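Local coordinates for protein phosphoethanolamine N-methyltransferase 1 (Haemonchus contortus, PDB 4KRG) that catalyses transfer of a methyl group from S-adenosylmethionine to the amine of phosphoethanolamine, a step in nematode phosphocholine biosynthesis, at residues 11-16 against 85-90; 17-22 against 32-37; 165-168 against 172-175; 174-179 against 184-189. One frame throughout, in Å; residues are numbered along the deposited sequence.

How the contacts relate
Contacts 1 and 2 are buried and both use helix 9-21, whose earlier part (11-16) faces 85-90 and whose later part (17-22) faces 32-37. Both also touch S-adenosylhomocysteine. Their chemistry is mainly rings and apolar chains laid against the cofactor product. Contacts 3 and 4 are only partly buried and lie in the long loop between strand 154-161 and helix 189-198. They share T174 and M175, and hold the phosphate of phosphoethanolamine with polar groups. Contact 2 touches both ligands. It also joins contact 3 through backbone pairing of L34 and Q36 with M175 and A173. Contact 4 touches contact 1 where F16 packs on H185.

Contact 1 (11-16 against 85-90); sequences VRRDSF and TDFIES. With SAH (S-adenosyl-L-homocysteine), chain D.
F87 meets R13 and F16 of helix 9-21 while lying against the adenine of S-adenosylhomocysteine. Its CG stands between the backbone N and the carbonyl carbon (chi1 72°), which turns one ring face against the base. From CB onward nearly every atom touches the ligand. CB and CG pack on C2 of the adenine. On one side of the ring, CD2 lies 3.4 Å from SAH C4, and CE2 comes to 3.1 Å from SAH O2', which sits in the ring plane at the edge. On the other side, CD1 faces SAH C6, and CE1 is 4.0 Å from NH1 of R13. At the tip, CZ is 3.5 Å from SAH N7 and 4.0 Å from the backbone O of F16. The adenine C5 lies 3.5 Å above the ring plane, over its centre.

The R13 guanidinium is tilted 38° from the F87 ring, with CE1 at its edge. Its chain bends at chi2 and chi3 to arrive there. The charge is held by salt bridges to D111 and E138, so F87 is not its main partner.

The residue before F87 grips the ribose. D86 OD2 accepts from SAH O2' at 2.7 Å and also takes the backbone N of I88, an Asx turn. D86 OD1 accepts from SAH O3', though the 2.4 Å separation is doubtfully short. An acidic residue at the end of a strand, bound to both ribose hydroxyls, is typical of the Rossmann-like fold of S-adenosylmethionine-dependent methyltransferases.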
# COMPACT_ATOMS: atom_id res chain seq x y z
N VAL A 11 17.29 -25.01 -7.42
CA VAL A 11 16.27 -25.92 -6.93
C VAL A 11 15.06 -25.12 -6.46
O VAL A 11 13.92 -25.48 -6.76
CB VAL A 11 16.81 -26.80 -5.79
CG1 VAL A 11 15.67 -27.52 -5.07
CG2 VAL A 11 17.82 -27.80 -6.33
N ARG A 12 15.31 -24.03 -5.74
CA ARG A 12 14.23 -23.16 -5.29
C ARG A 12 13.59 -22.45 -6.46
O ARG A 12 12.38 -22.22 -6.47
CB ARG A 12 14.71 -22.15 -4.24
CG ARG A 12 15.28 -22.80 -2.99
CD ARG A 12 15.09 -21.95 -1.75
NE ARG A 12 15.07 -22.78 -0.56
CZ ARG A 12 16.08 -22.91 0.29
NH1 ARG A 12 17.20 -22.23 0.10
NH2 ARG A 12 15.97 -23.71 1.35
N ARG A 13 14.40 -22.08 -7.45
CA ARG A 13 13.87 -21.48 -8.66
C ARG A 13 12.93 -22.48 -9.33
O ARG A 13 11.82 -22.13 -9.74
CB ARG A 13 15.01 -21.10 -9.62
CG ARG A 13 14.54 -20.46 -10.92
CD ARG A 13 14.56 -18.93 -10.87
NE ARG A 13 13.83 -18.40 -9.71
CZ ARG A 13 12.51 -18.25 -9.65
NH1 ARG A 13 11.75 -18.58 -10.69
NH2 ARG A 13 11.96 -17.77 -8.55
N ASP A 14 13.37 -23.73 -9.40
CA ASP A 14 12.62 -24.77 -10.10
C ASP A 14 11.39 -25.23 -9.32
O ASP A 14 10.49 -25.82 -9.90
CB ASP A 14 13.52 -25.97 -10.42
CG ASP A 14 12.89 -26.92 -11.43
OD1 ASP A 14 12.02 -26.47 -12.21
OD2 ASP A 14 13.28 -28.11 -11.45
N SER A 15 11.35 -24.97 -8.02
CA SER A 15 10.19 -25.35 -7.23
C SER A 15 8.98 -24.49 -7.60
O SER A 15 7.84 -24.94 -7.52
CB SER A 15 10.47 -25.24 -5.73
OG SER A 15 10.34 -23.91 -5.28
N PHE A 16 9.24 -23.26 -8.02
CA PHE A 16 8.18 -22.36 -8.46
C PHE A 16 7.68 -22.72 -9.85
O PHE A 16 6.48 -22.76 -10.10
CB PHE A 16 8.64 -20.90 -8.39
CG PHE A 16 8.62 -20.33 -7.00
CD1 PHE A 16 7.42 -20.16 -6.32
CD2 PHE A 16 9.80 -19.94 -6.38
CE1 PHE A 16 7.40 -19.64 -5.04
CE2 PHE A 16 9.78 -19.40 -5.10
CZ PHE A 16 8.58 -19.25 -4.43
N THR A 85 5.79 -11.42 -20.98
CA THR A 85 6.63 -12.58 -20.67
C THR A 85 6.02 -13.46 -19.57
O THR A 85 5.31 -12.97 -18.69
CB THR A 85 8.03 -12.15 -20.20
OG1 THR A 85 7.98 -11.69 -18.85
CG2 THR A 85 8.60 -11.06 -21.09
N ASP A 86 6.31 -14.76 -19.63
CA ASP A 86 5.94 -15.70 -18.58
C ASP A 86 6.82 -16.93 -18.72
O ASP A 86 7.26 -17.25 -19.82
CB ASP A 86 4.46 -16.09 -18.70
CG ASP A 86 3.87 -16.59 -17.40
OD1 ASP A 86 3.36 -15.75 -16.62
OD2 ASP A 86 3.93 -17.81 -17.14
N PHE A 87 7.08 -17.62 -17.62
CA PHE A 87 7.94 -18.81 -17.72
C PHE A 87 7.17 -20.11 -17.99
O PHE A 87 7.77 -21.17 -18.18
CB PHE A 87 8.97 -18.90 -16.58
CG PHE A 87 8.41 -19.26 -15.22
CD1 PHE A 87 9.26 -19.65 -14.21
CD2 PHE A 87 7.05 -19.21 -14.96
CE1 PHE A 87 8.78 -19.99 -12.97
CE2 PHE A 87 6.56 -19.55 -13.71
CZ PHE A 87 7.43 -19.94 -12.72
N ILE A 88 5.84 -20.01 -18.04
CA ILE A 88 5.02 -21.15 -18.45
C ILE A 88 4.60 -21.01 -19.91
O ILE A 88 3.87 -20.08 -20.27
CB ILE A 88 3.78 -21.32 -17.57
CG1 ILE A 88 4.18 -21.60 -16.12
CG2 ILE A 88 2.93 -22.45 -18.11
CD1 ILE A 88 5.01 -22.83 -15.95
N GLU A 89 5.04 -21.95 -20.73
CA GLU A 89 4.86 -21.91 -22.18
C GLU A 89 3.40 -21.87 -22.64
O GLU A 89 3.04 -21.06 -23.49
CB GLU A 89 5.56 -23.11 -22.81
CG GLU A 89 5.03 -23.48 -24.18
CD GLU A 89 5.71 -24.72 -24.73
OE1 GLU A 89 6.85 -25.00 -24.30
OE2 GLU A 89 5.10 -25.40 -25.58
N SER A 90 2.56 -22.74 -22.08
CA SER A 90 1.17 -22.80 -22.50
C SER A 90 0.43 -21.50 -22.18
O SER A 90 -0.48 -21.11 -22.90
CB SER A 90 0.45 -24.00 -21.88
OG SER A 90 -0.24 -23.63 -20.70
N SAH D . 0.10 -11.55 -13.58
CA SAH D . -0.97 -12.38 -14.15
CB SAH D . -0.77 -13.86 -13.66
CG SAH D . -0.70 -14.00 -12.14
SD SAH D . -0.23 -15.65 -11.53
C SAH D . -2.30 -11.87 -13.78
O SAH D . -2.47 -11.33 -12.70
OXT SAH D . -3.26 -12.24 -14.41
C5' SAH D . 1.56 -15.74 -11.73
C4' SAH D . 2.13 -15.69 -13.04
O4' SAH D . 3.53 -15.32 -12.95
C3' SAH D . 2.09 -17.01 -13.70
O3' SAH D . 1.81 -16.84 -15.07
C2' SAH D . 3.43 -17.54 -13.53
O2' SAH D . 3.75 -18.44 -14.55
C1' SAH D . 4.27 -16.32 -13.60
N9 SAH D . 5.62 -16.47 -12.95
C8 SAH D . 5.89 -16.77 -11.68
N7 SAH D . 7.21 -16.65 -11.51
C5 SAH D . 7.77 -16.28 -12.66
C6 SAH D . 9.10 -16.02 -13.05
N6 SAH D . 10.15 -16.14 -12.17
N1 SAH D . 9.32 -15.65 -14.33
C2 SAH D . 8.33 -15.53 -15.20
N3 SAH D . 7.05 -15.77 -14.85
C4 SAH D . 6.75 -16.14 -13.60

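Contact 2 (17-22 against 32-37); sequences KTFWDK and MMLNQT. With SAH (S-adenosyl-L-homocysteine), chain D; OPE (phosphoric acid mono-(2-amino-ethyl) ester), chain C.
W20 and F19 of helix 9-21 meet L34 and M32. L34 lies at the edge of the F19 ring but meets W20 obliquely. F19 and L34 come from opposite directions. The leucine points CD1 at the F19 ring, near its plane, 4.2 Å from CE2. F19 CG is anti to the backbone N (chi1 175°), which carries the ring out to that methyl.

W20 lies between F19 and the cofactor product. SAH C2' is 3.8 Å above one face of the indole, and F19 CE2 sits over the opposite face, each offset toward the rim. Y133 meets W20 edge-to-face. W20 CH2 is 4.0 Å from L34 CG and 3.5 Å from SAH SD, while W20 CZ3 lies near the methyl CE of selenomethionine M32.

This is consistent with the methyl-transfer site: S-adenosylhomocysteine and phosphoethanolamine meet here. The amine N of phosphoethanolamine is 3.7 Å from SAH SD, and it sits at the edge of the W20 ring. A methyl carried on the sulfur of S-adenosylmethionine would presumably lie between the sulfur and this amine.

Helix 29-33 ends here in a Schellman motif. L34 is its C-prime residue, with positive phi. Near this end of the helix, the carbonyls of M32 and M33 approach the ligands. M32 O is 3.3 Å from SAH SD and accepts a weak hydrogen bond from the amine N of phosphoethanolamine. L34 CD1 packs against OPE O4. The M32 chain bends at chi2, which sets SE 3.8 Å from SAH CB, and at chi3, which places CE by W20.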
# COMPACT_ATOMS: atom_id res chain seq x y z
N LYS A 17 8.61 -23.00 -10.76
CA LYS A 17 8.26 -23.44 -12.11
C LYS A 17 7.47 -24.75 -12.08
O LYS A 17 6.54 -24.95 -12.86
CB LYS A 17 9.52 -23.56 -12.97
CG LYS A 17 9.34 -24.28 -14.29
CD LYS A 17 8.40 -23.55 -15.20
CE LYS A 17 8.44 -24.14 -16.60
NZ LYS A 17 8.25 -25.62 -16.61
N THR A 18 7.84 -25.64 -11.16
CA THR A 18 7.14 -26.90 -10.95
C THR A 18 5.73 -26.66 -10.41
O THR A 18 4.77 -27.32 -10.83
CB THR A 18 7.88 -27.80 -9.95
OG1 THR A 18 9.27 -27.82 -10.26
CG2 THR A 18 7.33 -29.21 -10.00
N PHE A 19 5.60 -25.74 -9.46
CA PHE A 19 4.30 -25.37 -8.93
C PHE A 19 3.40 -24.88 -10.06
O PHE A 19 2.26 -25.31 -10.19
CB PHE A 19 4.42 -24.29 -7.86
CG PHE A 19 3.10 -23.78 -7.36
CD1 PHE A 19 2.39 -24.46 -6.38
CD2 PHE A 19 2.56 -22.60 -7.87
CE1 PHE A 19 1.17 -23.99 -5.93
CE2 PHE A 19 1.34 -22.12 -7.42
CZ PHE A 19 0.65 -22.81 -6.45
N TRP A 20 3.92 -23.98 -10.89
CA TRP A 20 3.10 -23.42 -11.95
C TRP A 20 2.87 -24.40 -13.09
O TRP A 20 1.88 -24.29 -13.81
CB TRP A 20 3.66 -22.08 -12.43
CG TRP A 20 3.21 -20.98 -11.53
CD1 TRP A 20 3.96 -20.31 -10.61
CD2 TRP A 20 1.89 -20.47 -11.43
NE1 TRP A 20 3.18 -19.38 -9.96
CE2 TRP A 20 1.90 -19.46 -10.44
CE3 TRP A 20 0.68 -20.75 -12.08
CZ2 TRP A 20 0.76 -18.74 -10.09
CZ3 TRP A 20 -0.45 -20.04 -11.74
CH2 TRP A 20 -0.40 -19.05 -10.75
N ASP A 21 3.76 -25.38 -13.24
CA ASP A 21 3.55 -26.46 -14.19
C ASP A 21 2.22 -27.17 -13.92
O ASP A 21 1.57 -27.64 -14.85
CB ASP A 21 4.69 -27.48 -14.13
CG ASP A 21 5.90 -27.05 -14.93
OD1 ASP A 21 5.77 -26.13 -15.76
OD2 ASP A 21 6.99 -27.65 -14.74
N LYS A 22 1.83 -27.24 -12.65
CA LYS A 22 0.59 -27.91 -12.27
C LYS A 22 -0.65 -27.25 -12.88
O LYS A 22 -1.71 -27.86 -12.94
CB LYS A 22 0.45 -27.98 -10.74
CG LYS A 22 1.51 -28.83 -10.04
CD LYS A 22 1.23 -29.02 -8.55
CE LYS A 22 1.29 -27.71 -7.78
NZ LYS A 22 1.04 -27.91 -6.32
N MSE A 32 -4.70 -18.04 -12.97
CA MSE A 32 -4.06 -16.73 -12.82
C MSE A 32 -4.33 -16.15 -11.45
O MSE A 32 -3.50 -15.46 -10.88
CB MSE A 32 -4.59 -15.76 -13.88
CG MSE A 32 -4.36 -16.20 -15.31
SE MSE A 32 -2.46 -16.56 -15.70
CE MSE A 32 -2.44 -18.48 -15.33
N MSE A 33 -5.52 -16.44 -10.93
CA MSE A 33 -5.92 -15.87 -9.67
C MSE A 33 -5.93 -16.92 -8.57
O MSE A 33 -6.14 -16.60 -7.41
CB MSE A 33 -7.29 -15.21 -9.81
CG MSE A 33 -7.37 -14.27 -11.01
SE MSE A 33 -9.05 -13.28 -11.09
CE MSE A 33 -8.58 -11.74 -9.96
N LEU A 34 -5.67 -18.17 -8.96
CA LEU A 34 -5.70 -19.32 -8.04
C LEU A 34 -7.00 -19.33 -7.23
O LEU A 34 -7.00 -19.42 -6.00
CB LEU A 34 -4.46 -19.36 -7.14
CG LEU A 34 -3.18 -19.66 -7.92
CD1 LEU A 34 -1.94 -19.59 -7.03
CD2 LEU A 34 -3.27 -21.03 -8.58
N ASN A 35 -8.12 -19.25 -7.95
CA ASN A 35 -9.44 -19.11 -7.36
C ASN A 35 -10.44 -19.89 -8.17
O ASN A 35 -10.49 -19.75 -9.39
CB ASN A 35 -9.84 -17.63 -7.33
CG ASN A 35 -11.12 -17.38 -6.58
OD1 ASN A 35 -12.20 -17.77 -7.02
ND2 ASN A 35 -11.01 -16.70 -5.44
N GLN A 36 -11.24 -20.72 -7.51
CA GLN A 36 -12.16 -21.62 -8.20
C GLN A 36 -13.26 -20.86 -8.92
O GLN A 36 -13.91 -21.40 -9.82
CB GLN A 36 -12.77 -22.64 -7.22
CG GLN A 36 -11.77 -23.34 -6.31
CD GLN A 36 -12.33 -24.60 -5.67
OE1 GLN A 36 -12.89 -25.46 -6.35
NE2 GLN A 36 -12.18 -24.72 -4.35
N THR A 37 -13.48 -19.62 -8.51
CA THR A 37 -14.52 -18.78 -9.09
C THR A 37 -13.95 -17.45 -9.55
O THR A 37 -14.52 -16.39 -9.27
CB THR A 37 -15.67 -18.54 -8.09
OG1 THR A 37 -15.14 -18.03 -6.86
CG2 THR A 37 -16.40 -19.83 -7.81
N SAH D . 0.10 -11.55 -13.58
CA SAH D . -0.97 -12.38 -14.15
CB SAH D . -0.77 -13.86 -13.66
CG SAH D . -0.70 -14.00 -12.14
SD SAH D . -0.23 -15.65 -11.53
C SAH D . -2.30 -11.87 -13.78
O SAH D . -2.47 -11.33 -12.70
OXT SAH D . -3.26 -12.24 -14.41
C5' SAH D . 1.56 -15.74 -11.73
C4' SAH D . 2.13 -15.69 -13.04
O4' SAH D . 3.53 -15.32 -12.95
C3' SAH D . 2.09 -17.01 -13.70
O3' SAH D . 1.81 -16.84 -15.07
C2' SAH D . 3.43 -17.54 -13.53
O2' SAH D . 3.75 -18.44 -14.55
C1' SAH D . 4.27 -16.32 -13.60
N9 SAH D . 5.62 -16.47 -12.95
C8 SAH D . 5.89 -16.77 -11.68
N7 SAH D . 7.21 -16.65 -11.51
C5 SAH D . 7.77 -16.28 -12.66
C6 SAH D . 9.10 -16.02 -13.05
N6 SAH D . 10.15 -16.14 -12.17
N1 SAH D . 9.32 -15.65 -14.33
C2 SAH D . 8.33 -15.53 -15.20
N3 SAH D . 7.05 -15.77 -14.85
C4 SAH D . 6.75 -16.14 -13.60
CA OPE C . -3.05 -15.55 -6.12
CB OPE C . -2.86 -15.74 -7.58
O1 OPE C . -3.87 -16.86 -3.69
O2 OPE C . -2.25 -15.14 -3.06
O3 OPE C . -1.49 -17.50 -3.27
O4 OPE C . -2.12 -16.19 -5.31
N OPE C . -1.55 -15.48 -8.12
P OPE C . -2.43 -16.44 -3.80

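Contact 3 (165-168 against 172-175); sequences PSTG and TATM. With OPE (phosphoric acid mono-(2-amino-ethyl) ester), chain C.
T167 and T174 turn their hydroxyls toward one another through different torsions. In T167, OG1 stands between the backbone N and the carbonyl carbon (chi1 51°). In T174, OG1 lies opposite the backbone N (chi1 -160°). The two side chains cross at about a right angle, and T167 OG1 comes to 3.3 Å from T174 CB. T167 CG2 also packs on A173 CB at 3.8 Å.

One water ties the pair to the substrate. It accepts from T167 OG1 and from T174 OG1. The water O donates to OPE O1 at 2.9 Å. T174 OG1 in turn accepts from the backbone N of H176, an ST turn.

The type I turn from P165 to G168 is closed by G168 N to P165 O. It presents S166 to the phosphate. S166 N donates to OPE O2 at 2.8 Å (159°), and S166 OG donates to OPE O1 at 2.7 Å.

Both segments lie in the loop that follows strand 154-161 and leads to helix 189-198. The 172-175 side pairs by backbone hydrogen bonds with L34 and Q36, just past helix 29-33. From 165-168, S166 O accepts from N228, beyond helix 220-226.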
# COMPACT_ATOMS: atom_id res chain seq x y z
N PRO A 165 -2.53 -15.84 1.69
CA PRO A 165 -2.97 -15.96 0.30
C PRO A 165 -4.17 -15.07 0.02
O PRO A 165 -4.90 -14.70 0.94
CB PRO A 165 -3.38 -17.44 0.19
CG PRO A 165 -2.64 -18.12 1.30
CD PRO A 165 -2.62 -17.12 2.41
N SER A 166 -4.37 -14.74 -1.25
CA SER A 166 -5.49 -13.89 -1.66
C SER A 166 -6.80 -14.42 -1.11
O SER A 166 -7.65 -13.65 -0.68
CB SER A 166 -5.57 -13.82 -3.17
OG SER A 166 -5.90 -15.08 -3.72
N THR A 167 -6.94 -15.74 -1.11
CA THR A 167 -8.13 -16.41 -0.62
C THR A 167 -8.07 -16.75 0.87
O THR A 167 -8.80 -17.60 1.34
CB THR A 167 -8.42 -17.69 -1.43
OG1 THR A 167 -7.24 -18.51 -1.48
CG2 THR A 167 -8.86 -17.35 -2.84
N GLY A 168 -7.18 -16.09 1.61
CA GLY A 168 -7.16 -16.22 3.05
C GLY A 168 -6.77 -17.61 3.54
O GLY A 168 -6.42 -18.48 2.74
N THR A 172 -12.12 -22.32 0.72
CA THR A 172 -12.50 -23.28 -0.31
C THR A 172 -12.43 -22.64 -1.69
O THR A 172 -12.44 -23.33 -2.70
CB THR A 172 -13.93 -23.82 -0.08
OG1 THR A 172 -14.58 -23.97 -1.35
CG2 THR A 172 -14.73 -22.85 0.77
N ALA A 173 -12.37 -21.31 -1.71
CA ALA A 173 -12.16 -20.56 -2.93
C ALA A 173 -10.83 -20.91 -3.59
O ALA A 173 -10.67 -20.78 -4.79
CB ALA A 173 -12.21 -19.07 -2.64
N THR A 174 -9.86 -21.35 -2.79
CA THR A 174 -8.51 -21.54 -3.29
C THR A 174 -8.37 -22.66 -4.31
O THR A 174 -9.11 -23.65 -4.29
CB THR A 174 -7.50 -21.75 -2.16
OG1 THR A 174 -6.18 -21.47 -2.65
CG2 THR A 174 -7.56 -23.18 -1.63
N MSE A 175 -7.41 -22.48 -5.22
CA MSE A 175 -7.03 -23.52 -6.17
C MSE A 175 -5.74 -24.17 -5.69
O MSE A 175 -5.20 -25.07 -6.35
CB MSE A 175 -6.81 -22.93 -7.56
CG MSE A 175 -8.08 -22.62 -8.30
SE MSE A 175 -9.16 -24.19 -8.62
CE MSE A 175 -7.98 -25.12 -9.86
CA OPE C . -3.05 -15.55 -6.12
CB OPE C . -2.86 -15.74 -7.58
O1 OPE C . -3.87 -16.86 -3.69
O2 OPE C . -2.25 -15.14 -3.06
O3 OPE C . -1.49 -17.50 -3.27
O4 OPE C . -2.12 -16.19 -5.31
N OPE C . -1.55 -15.48 -8.12
P OPE C . -2.43 -16.44 -3.80
O HOH W 1 -5.87 -18.94 -3.55

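Contact 4 (174-179 against 184-189); sequences TMHSAV and THYRFS. With OPE (phosphoric acid mono-(2-amino-ethyl) ester), chain C.
H176 and Y186 approach from opposite directions and converge on one phosphate oxygen of phosphoethanolamine.

The hydrogen bonds come first. H176 NE2 donates to OPE O3 at 2.9 Å with a nearly straight angle of 169°. Y186 OH donates to the same OPE O3 at 2.5 Å. The oxygen lies in the plane of each ring, at its edge, so OPE O3 lies over neither ring face. H176 NE2 and Y186 OH are themselves 3.4 Å apart. In both residues CG is anti to the carbonyl carbon, which sends each ring out toward the ligand.

N182 links the second segment: its ND2 donates to Y186 OH and its OD1 pairs with T184 OG1. On the other segment, the ST turn of T174 lies at H176 N.

The packing is slight. T184 CG2 sits 3.4 Å above one face of the Y186 ring, near its rim. T184 OG1 is 4.2 Å from H176 CE1.

S161, S166 and Y133 are also hydrogen-bonded to the ligand. Two donors from separate parts of the loop thus share one anionic oxygen, and would be expected to offset some of its negative charge. Their bonds hold the phosphate end of the substrate, while its amine points the other way, toward the sulfur of S-adenosylhomocysteine.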
# COMPACT_ATOMS: atom_id res chain seq x y z
N THR A 174 -9.86 -21.35 -2.79
CA THR A 174 -8.51 -21.54 -3.29
C THR A 174 -8.37 -22.66 -4.31
O THR A 174 -9.11 -23.65 -4.29
CB THR A 174 -7.50 -21.75 -2.16
OG1 THR A 174 -6.18 -21.47 -2.65
CG2 THR A 174 -7.56 -23.18 -1.63
N MSE A 175 -7.41 -22.48 -5.22
CA MSE A 175 -7.03 -23.52 -6.17
C MSE A 175 -5.74 -24.17 -5.69
O MSE A 175 -5.20 -25.07 -6.35
CB MSE A 175 -6.81 -22.93 -7.56
CG MSE A 175 -8.08 -22.62 -8.30
SE MSE A 175 -9.16 -24.19 -8.62
CE MSE A 175 -7.98 -25.12 -9.86
N HIS A 176 -5.25 -23.71 -4.55
CA HIS A 176 -4.11 -24.34 -3.92
C HIS A 176 -4.47 -25.76 -3.49
O HIS A 176 -5.64 -26.07 -3.28
CB HIS A 176 -3.66 -23.55 -2.70
CG HIS A 176 -2.85 -22.33 -3.04
ND1 HIS A 176 -1.59 -22.41 -3.57
CD2 HIS A 176 -3.14 -21.01 -2.91
CE1 HIS A 176 -1.12 -21.19 -3.77
NE2 HIS A 176 -2.04 -20.33 -3.38
N SER A 177 -3.45 -26.60 -3.39
CA SER A 177 -3.64 -27.94 -2.85
C SER A 177 -3.77 -27.86 -1.33
O SER A 177 -3.02 -27.14 -0.67
CB SER A 177 -2.47 -28.84 -3.23
OG SER A 177 -2.55 -30.08 -2.56
N ALA A 178 -4.73 -28.60 -0.78
CA ALA A 178 -4.99 -28.59 0.65
C ALA A 178 -3.94 -29.39 1.43
O ALA A 178 -3.80 -29.23 2.64
CB ALA A 178 -6.38 -29.12 0.94
N VAL A 179 -3.22 -30.26 0.72
CA VAL A 179 -2.25 -31.14 1.35
C VAL A 179 -0.80 -30.77 1.04
O VAL A 179 0.08 -30.89 1.91
CB VAL A 179 -2.50 -32.62 0.97
CG1 VAL A 179 -3.67 -33.18 1.77
CG2 VAL A 179 -2.76 -32.75 -0.52
N THR A 184 4.79 -20.28 -1.90
CA THR A 184 4.64 -18.84 -2.05
C THR A 184 5.18 -18.06 -0.84
O THR A 184 5.04 -18.48 0.30
CB THR A 184 3.16 -18.49 -2.28
OG1 THR A 184 2.63 -19.35 -3.29
CG2 THR A 184 3.01 -17.05 -2.70
N HIS A 185 5.81 -16.92 -1.13
CA HIS A 185 6.29 -16.01 -0.10
C HIS A 185 5.24 -14.94 0.17
O HIS A 185 5.09 -14.01 -0.62
CB HIS A 185 7.57 -15.31 -0.55
CG HIS A 185 8.76 -16.22 -0.68
ND1 HIS A 185 9.57 -16.54 0.37
CD2 HIS A 185 9.28 -16.85 -1.77
CE1 HIS A 185 10.54 -17.34 -0.04
NE2 HIS A 185 10.39 -17.54 -1.33
N TYR A 186 4.52 -15.06 1.27
CA TYR A 186 3.54 -14.05 1.66
C TYR A 186 4.17 -13.07 2.63
O TYR A 186 4.12 -13.26 3.85
CB TYR A 186 2.29 -14.70 2.26
CG TYR A 186 1.63 -15.67 1.31
CD1 TYR A 186 0.91 -15.21 0.21
CD2 TYR A 186 1.74 -17.04 1.50
CE1 TYR A 186 0.32 -16.09 -0.66
CE2 TYR A 186 1.15 -17.93 0.63
CZ TYR A 186 0.44 -17.45 -0.45
OH TYR A 186 -0.15 -18.32 -1.32
N ARG A 187 4.78 -12.02 2.09
CA ARG A 187 5.53 -11.06 2.90
C ARG A 187 4.61 -10.02 3.52
O ARG A 187 3.48 -9.86 3.09
CB ARG A 187 6.61 -10.38 2.06
CG ARG A 187 7.58 -11.36 1.40
CD ARG A 187 8.72 -10.65 0.70
NE ARG A 187 9.71 -11.60 0.20
CZ ARG A 187 9.68 -12.14 -1.01
NH1 ARG A 187 8.72 -11.82 -1.85
NH2 ARG A 187 10.62 -13.01 -1.37
N PHE A 188 5.11 -9.30 4.52
CA PHE A 188 4.37 -8.18 5.08
C PHE A 188 4.40 -7.01 4.11
O PHE A 188 5.44 -6.75 3.50
CB PHE A 188 5.00 -7.72 6.39
CG PHE A 188 5.20 -8.81 7.39
CD1 PHE A 188 4.28 -9.84 7.52
CD2 PHE A 188 6.31 -8.81 8.21
CE1 PHE A 188 4.46 -10.84 8.46
CE2 PHE A 188 6.51 -9.80 9.15
CZ PHE A 188 5.58 -10.82 9.27
N SER A 189 3.28 -6.31 3.97
CA SER A 189 3.17 -5.16 3.08
C SER A 189 4.23 -4.11 3.35
O SER A 189 4.74 -3.47 2.43
CB SER A 189 1.79 -4.51 3.22
OG SER A 189 1.49 -4.30 4.59
CA OPE C . -3.05 -15.55 -6.12
CB OPE C . -2.86 -15.74 -7.58
O1 OPE C . -3.87 -16.86 -3.69
O2 OPE C . -2.25 -15.14 -3.06
O3 OPE C . -1.49 -17.50 -3.27
O4 OPE C . -2.12 -16.19 -5.31
N OPE C . -1.55 -15.48 -8.12
P OPE C . -2.43 -16.44 -3.80